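Side-chain contacts in tail spike protein (Acinetobacter phage vB_AbaP_AS12, PDB 6EU4), which probably binds and depolymerises the capsular polysaccharide of its Acinetobacter baumannii host, acting as a trimeric phage tailspike built round a right-handed parallel beta-helix: residues A[169-174]-A[179-184]; A[258-261]-A[265-268]; A[353-358]-A[370-375]. All coordinates share one frame; numbering follows the deposited sequence. Where two conformers were deposited one is given.

Interaction 1 (A[169-174]-A[179-184]); sequences MNFDVD and AIPRVG
The gamma methyl of Ile180, CG2, sits almost exactly over the middle of the Phe171 ring: CG2 of Ile180 lies 4.1 Å from the ring centroid of Phe171 and only 9° off the ring normal, a CH-pi contact. The rest of the aliphatic chain runs over the same ring back toward its root, with Ile180 CG1 3.8 Å from Phe171 CD2 and Ile180 CD1 4.0 Å from Phe171 CB. In Ile180 the torsion chi1 of -55° sets CG1 beside the backbone N and CG2 anti to it, which lets both branches meet the ring. Pro181 continues the cover obliquely, its CD 3.9 Å from Phe171 CZ.

Phe171 comes just after the antiparallel hairpin 161-164/167-170, which is separate from the parallel strands of the beta-helix, whereas Ile180 follows strand 175-179, which is one of them, paired in parallel with 131-133 and 211-212. Ile164 and Pro214 also touch the Phe171 side chain.

Phe171 itself lies inside a tight turn: Asn170 OD1 accepts from Asp172 N at 2.7 Å with an N-H...O angle of 156°, an Asx turn, while Asp172 is the centre of an inverse gamma turn. The Asp172 carboxylate is held in turn by the backbone N atoms of Leu159 and Gly160.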
# COMPACT_ATOMS: atom_id res chain seq x y z
N MSE A 169 30.71 21.01 -7.11
CA MSE A 169 30.65 19.76 -6.37
C MSE A 169 32.06 19.22 -6.21
O MSE A 169 32.95 19.47 -7.01
CB MSE A 169 29.77 18.75 -7.10
CG MSE A 169 28.39 19.28 -7.42
SE MSE A 169 27.36 19.53 -5.80
CE MSE A 169 26.94 17.68 -5.34
N ASN A 170 32.26 18.44 -5.16
CA ASN A 170 33.55 17.83 -4.89
C ASN A 170 33.27 16.43 -4.37
O ASN A 170 32.47 16.25 -3.46
CB ASN A 170 34.35 18.65 -3.89
CG ASN A 170 35.77 18.13 -3.71
OD1 ASN A 170 35.97 16.99 -3.32
ND2 ASN A 170 36.76 18.98 -3.99
N PHE A 171 33.89 15.45 -5.01
CA PHE A 171 33.64 14.05 -4.69
C PHE A 171 34.77 13.44 -3.86
O PHE A 171 34.78 12.21 -3.65
CB PHE A 171 33.42 13.26 -5.98
CG PHE A 171 32.27 13.78 -6.81
CD1 PHE A 171 32.47 14.83 -7.70
CD2 PHE A 171 31.02 13.22 -6.73
CE1 PHE A 171 31.43 15.31 -8.47
CE2 PHE A 171 29.97 13.70 -7.50
CZ PHE A 171 30.18 14.74 -8.36
N ASP A 172 35.67 14.27 -3.34
CA ASP A 172 36.87 13.78 -2.65
C ASP A 172 36.57 13.58 -1.16
O ASP A 172 37.13 14.24 -0.28
CB ASP A 172 38.03 14.75 -2.86
CG ASP A 172 38.46 14.87 -4.33
OD1 ASP A 172 37.99 14.08 -5.19
OD2 ASP A 172 39.31 15.74 -4.64
N VAL A 173 35.66 12.65 -0.90
CA VAL A 173 35.24 12.28 0.44
C VAL A 173 35.78 10.90 0.78
O VAL A 173 36.17 10.12 -0.10
CB VAL A 173 33.70 12.30 0.59
CG1 VAL A 173 33.15 13.66 0.22
CG2 VAL A 173 33.06 11.25 -0.26
N ASP A 174 35.78 10.58 2.07
CA ASP A 174 36.15 9.25 2.54
C ASP A 174 34.94 8.34 2.38
O ASP A 174 34.02 8.36 3.21
CB ASP A 174 36.62 9.28 3.99
CG ASP A 174 37.00 7.90 4.50
OD1 ASP A 174 37.17 6.98 3.67
OD2 ASP A 174 37.14 7.73 5.73
N ALA A 179 29.42 7.47 -6.71
CA ALA A 179 28.74 7.67 -7.98
C ALA A 179 29.03 9.08 -8.47
O ALA A 179 28.79 10.05 -7.74
CB ALA A 179 27.23 7.47 -7.83
N ILE A 180 29.53 9.20 -9.70
CA ILE A 180 29.91 10.49 -10.28
C ILE A 180 29.29 10.63 -11.67
O ILE A 180 29.49 9.74 -12.52
CB ILE A 180 31.45 10.62 -10.37
CG1 ILE A 180 32.09 10.40 -9.00
CG2 ILE A 180 31.84 11.97 -10.99
CD1 ILE A 180 33.65 10.56 -8.96
N PRO A 181 28.61 11.73 -12.00
CA PRO A 181 28.06 11.86 -13.36
C PRO A 181 29.17 11.92 -14.40
O PRO A 181 30.26 12.46 -14.17
CB PRO A 181 27.27 13.18 -13.32
CG PRO A 181 27.03 13.42 -11.85
CD PRO A 181 28.25 12.87 -11.16
N ARG A 182 28.87 11.39 -15.58
CA ARG A 182 29.71 11.66 -16.74
C ARG A 182 29.85 13.16 -16.96
O ARG A 182 28.97 13.94 -16.60
CB ARG A 182 29.11 11.02 -17.99
CG ARG A 182 29.04 9.51 -18.01
CD ARG A 182 28.23 9.06 -19.26
NE ARG A 182 28.31 7.63 -19.50
CZ ARG A 182 27.65 7.00 -20.47
NH1 ARG A 182 26.83 7.66 -21.28
NH2 ARG A 182 27.81 5.69 -20.62
N VAL A 183 30.97 13.56 -17.56
CA VAL A 183 31.17 14.98 -17.88
C VAL A 183 30.09 15.42 -18.85
O VAL A 183 29.80 14.73 -19.83
CB VAL A 183 32.59 15.21 -18.44
CG1 VAL A 183 33.62 14.91 -17.38
CG2 VAL A 183 32.83 14.35 -19.68
N GLY A 184 29.46 16.55 -18.55
CA GLY A 184 28.33 17.04 -19.32
C GLY A 184 26.97 16.63 -18.79
O GLY A 184 25.96 17.24 -19.17

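Interaction 2 (A[258-261]-A[265-268]); sequences GHTG and TPNN
Of the two flat polar side chains at this contact, Asn268 brings ND2 of its amide alongside Gly258, 3.6 Å from Gly258 N, which is not a hydrogen bond. His259 CB points away from the other segment, and its ring takes the backbone of its own segment on one face, where Gly261 N stands 3.3 Å above the plane and over its centre. It is the main-chain carbonyl of His259 that reaches the opposing segment.

The Pro266 ring packs its CB and CG against the carbonyl oxygen of Gly258, with Pro266 CG 3.4 Å from Gly258 O, and the same CG also lies 3.6 Å from His259 O. Farther along, Thr260 CG2 reaches Pro266 CG at 4.1 Å. A chi1 of 58° tucks Thr260 OG1 between the backbone N and carbonyl carbon and leaves the methyl beside the N.

Both segments belong to the loop between strands 253-257 and 268-274 of the parallel beta-helix, and the approach of Gly258 to Pro266, with CA atoms 4.7 Å apart, draws its two ends together. Neighbouring strand 284-304 supplies Asn289, whose ND2 donates to Gly258 O, and the side chains of Pro266 and Thr260 touch Asn289.

No direct hydrogen bond spans the segments; one water does the joining. It accepts from Gly258 N at 3.0 Å and donates to Asn268 OD1 at 2.6 Å. That oxygen also accepts from Ala238 N, while Asn268 ND2 donates to Lys290 O. With both ends of the amide engaged, its flip is fixed, and the buried Gly258 N is satisfied by this one ordered water rather than by an atom of the facing segment.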
# COMPACT_ATOMS: atom_id res chain seq x y z
N GLY A 258 18.74 13.42 0.36
CA GLY A 258 18.57 14.86 0.46
C GLY A 258 19.60 15.52 1.35
O GLY A 258 19.34 16.58 1.93
N HIS A 259 20.78 14.90 1.48
CA HIS A 259 21.92 15.48 2.20
C HIS A 259 22.07 16.95 1.84
O HIS A 259 22.16 17.31 0.66
CB HIS A 259 23.18 14.68 1.84
CG HIS A 259 24.48 15.32 2.25
ND1 HIS A 259 24.78 15.65 3.55
CD2 HIS A 259 25.60 15.58 1.53
CE1 HIS A 259 26.02 16.13 3.61
NE2 HIS A 259 26.53 16.10 2.39
N THR A 260 22.10 17.81 2.87
CA THR A 260 22.12 19.26 2.68
C THR A 260 23.53 19.85 2.62
O THR A 260 23.68 21.07 2.47
CB THR A 260 21.40 19.95 3.84
OG1 THR A 260 22.05 19.56 5.06
CG2 THR A 260 19.92 19.58 3.88
N GLY A 261 24.55 19.02 2.78
CA GLY A 261 25.90 19.51 2.94
C GLY A 261 26.71 19.79 1.68
O GLY A 261 27.94 19.87 1.77
N THR A 265 21.00 21.88 -4.41
CA THR A 265 19.75 21.91 -3.66
C THR A 265 19.13 20.52 -3.54
O THR A 265 18.79 19.91 -4.57
CB THR A 265 18.78 22.86 -4.35
OG1 THR A 265 19.32 24.19 -4.29
CG2 THR A 265 17.42 22.82 -3.68
N PRO A 266 18.91 20.01 -2.32
CA PRO A 266 18.29 18.69 -2.18
C PRO A 266 16.92 18.60 -2.83
O PRO A 266 16.07 19.48 -2.69
CB PRO A 266 18.18 18.50 -0.66
CG PRO A 266 19.27 19.32 -0.12
CD PRO A 266 19.36 20.53 -1.02
N ASN A 267 16.71 17.50 -3.54
CA ASN A 267 15.42 17.17 -4.13
C ASN A 267 15.47 15.72 -4.55
O ASN A 267 16.50 15.27 -5.06
CB ASN A 267 15.12 18.05 -5.35
CG ASN A 267 13.70 17.87 -5.85
OD1 ASN A 267 13.47 17.38 -6.96
ND2 ASN A 267 12.74 18.23 -5.02
N ASN A 268 14.36 14.99 -4.37
CA ASN A 268 14.33 13.58 -4.70
C ASN A 268 12.93 13.21 -5.18
O ASN A 268 11.94 13.82 -4.76
CB ASN A 268 14.64 12.66 -3.52
CG ASN A 268 15.97 12.97 -2.86
OD1 ASN A 268 17.01 12.48 -3.28
ND2 ASN A 268 15.93 13.80 -1.83
O HOH W 1 19.25 11.97 -2.17

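Interaction 3 (A[353-358]-A[370-375])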
# COMPACT_ATOMS: atom_id res chain seq x y z
N GLN A 353 8.86 -3.36 17.53
CA GLN A 353 9.10 -4.17 18.72
C GLN A 353 10.26 -3.60 19.52
O GLN A 353 11.24 -3.11 18.95
CB GLN A 353 9.39 -5.62 18.34
CG GLN A 353 8.29 -6.18 17.46
CD GLN A 353 8.51 -7.63 17.06
OE1 GLN A 353 9.45 -8.27 17.54
NE2 GLN A 353 7.63 -8.16 16.20
N ALA A 354 10.14 -3.69 20.84
CA ALA A 354 11.24 -3.39 21.76
C ALA A 354 11.69 -1.94 21.56
O ALA A 354 12.83 -1.64 21.22
CB ALA A 354 12.39 -4.39 21.57
N ILE A 355 10.74 -1.04 21.74
CA ILE A 355 10.97 0.40 21.63
C ILE A 355 10.94 0.98 23.04
O ILE A 355 9.89 1.03 23.70
CB ILE A 355 9.94 1.09 20.73
CG1 ILE A 355 9.98 0.47 19.31
CG2 ILE A 355 10.21 2.61 20.70
CD1 ILE A 355 8.68 0.73 18.54
N TYR A 356 12.10 1.41 23.52
CA TYR A 356 12.27 1.86 24.90
C TYR A 356 12.13 3.37 24.95
O TYR A 356 13.10 4.11 24.79
CB TYR A 356 13.60 1.36 25.42
CG TYR A 356 13.61 -0.12 25.34
CD1 TYR A 356 12.85 -0.89 26.23
CD2 TYR A 356 14.27 -0.76 24.31
CE1 TYR A 356 12.81 -2.28 26.12
CE2 TYR A 356 14.24 -2.16 24.21
CZ TYR A 356 13.51 -2.90 25.11
OH TYR A 356 13.49 -4.28 24.98
N ASN A 357 10.89 3.83 25.15
CA ASN A 357 10.54 5.24 25.05
C ASN A 357 10.74 5.92 26.41
O ASN A 357 9.79 6.33 27.10
CB ASN A 357 9.12 5.41 24.54
CG ASN A 357 8.07 4.70 25.41
OD1 ASN A 357 8.25 3.56 25.84
ND2 ASN A 357 6.98 5.38 25.69
N LYS A 358 12.01 6.05 26.78
CA LYS A 358 12.39 6.60 28.08
C LYS A 358 13.35 7.78 27.99
O LYS A 358 13.98 8.14 29.00
CB LYS A 358 13.02 5.51 28.96
CG LYS A 358 14.27 4.88 28.35
CD LYS A 358 14.90 3.84 29.32
CE LYS A 358 16.19 3.28 28.75
NZ LYS A 358 16.78 2.23 29.63
N ASN A 370 9.89 14.90 23.78
CA ASN A 370 9.87 13.47 24.10
C ASN A 370 8.55 12.85 23.67
O ASN A 370 7.70 12.49 24.47
CB ASN A 370 10.16 13.23 25.58
CG ASN A 370 9.04 13.68 26.54
OD1 ASN A 370 8.46 14.78 26.42
ND2 ASN A 370 8.78 12.84 27.54
N SER A 371 8.42 12.69 22.35
CA SER A 371 7.25 12.09 21.74
C SER A 371 7.66 11.01 20.74
O SER A 371 8.66 11.15 20.03
CB SER A 371 6.39 13.15 21.04
OG SER A 371 7.10 13.86 20.03
N MSE A 372 6.86 9.96 20.65
CA MSE A 372 7.17 8.94 19.66
C MSE A 372 6.93 9.46 18.24
O MSE A 372 7.77 9.23 17.35
CB MSE A 372 6.36 7.67 19.89
CG MSE A 372 6.84 6.87 21.10
SE MSE A 372 8.68 6.15 20.90
CE MSE A 372 9.69 7.62 21.70
N PHE A 373 5.83 10.19 18.04
CA PHE A 373 5.52 10.84 16.77
C PHE A 373 5.58 12.33 17.02
O PHE A 373 4.70 12.88 17.70
CB PHE A 373 4.16 10.40 16.24
CG PHE A 373 4.11 8.94 15.93
CD1 PHE A 373 4.55 8.46 14.70
CD2 PHE A 373 3.68 8.03 16.89
CE1 PHE A 373 4.56 7.11 14.44
CE2 PHE A 373 3.68 6.67 16.61
CZ PHE A 373 4.12 6.21 15.38
N CYS A 374 6.64 12.98 16.54
CA CYS A 374 6.81 14.42 16.64
C CYS A 374 6.39 14.98 15.28
O CYS A 374 7.12 14.87 14.30
CB CYS A 374 8.24 14.76 17.01
SG CYS A 374 8.53 16.52 17.23
N VAL A 375 5.20 15.58 15.23
CA VAL A 375 4.49 15.85 13.98
C VAL A 375 4.33 17.36 13.87
O VAL A 375 3.42 17.94 14.48
CB VAL A 375 3.13 15.14 13.94
CG1 VAL A 375 2.46 15.30 12.59
CG2 VAL A 375 3.28 13.66 14.26
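The selenium of selenomethionine Met372 touches both Ile355 and Asn357, two residues whose side chains point to the same side of their segment, at a corner of the parallel beta-helix, and its methyl CE adds a contact to Asn357. Strand 351-355 ends near here, and the chain changes direction at Met372 and Phe373, passing from one face of the helix to another.

The contact is apolar and entirely side-chain made on the Met372 side. SE of Met372 lies 3.9 Å from Ile355 CG2, and the two side chains run alongside each other, pointing opposite ways. The bends at chi2 (-65°) and chi3 (92°) curl the end of Met372, so that SE and CE together lie against Asn357. Phe390 of strand 387-390 touches all three side chains, and Phe337 and Ser404 also pack on Met372.

Polar groups are engaged elsewhere. Asn357 OD1 accepts from Tyr392 N, and its ND2 bonds to Ser404 OG, while its CB meets Met372. The backbone bond here lies within one segment: Lys358 N to Tyr356 O, weak, round the inverse gamma turn centred on Asn357.

Closest of all the approaches is Met372 CE to Asn357 CB, at 3.6 Å.

From the N terminus, the three contacts come in series, none nested in or crossing another. Interaction 1 closes a short excursion of four residues, two of them in strand, and joins the end of the 161-170 hairpin to the exit of strand 175-179. Interaction 2 follows, closing a three-residue gap within the single loop from 253-257 to 268-274. Interaction 3 spans eleven residues and links strand 351-355 to the corner in strand 371-376. Interactions 1 and 2 are neighbours, with centres 15 Å apart and nearest atoms about 7 Å apart. Interaction 3 lies farther along the beta-helix, its centre 27 Å from that of interaction 2 and 38 Å from that of interaction 1.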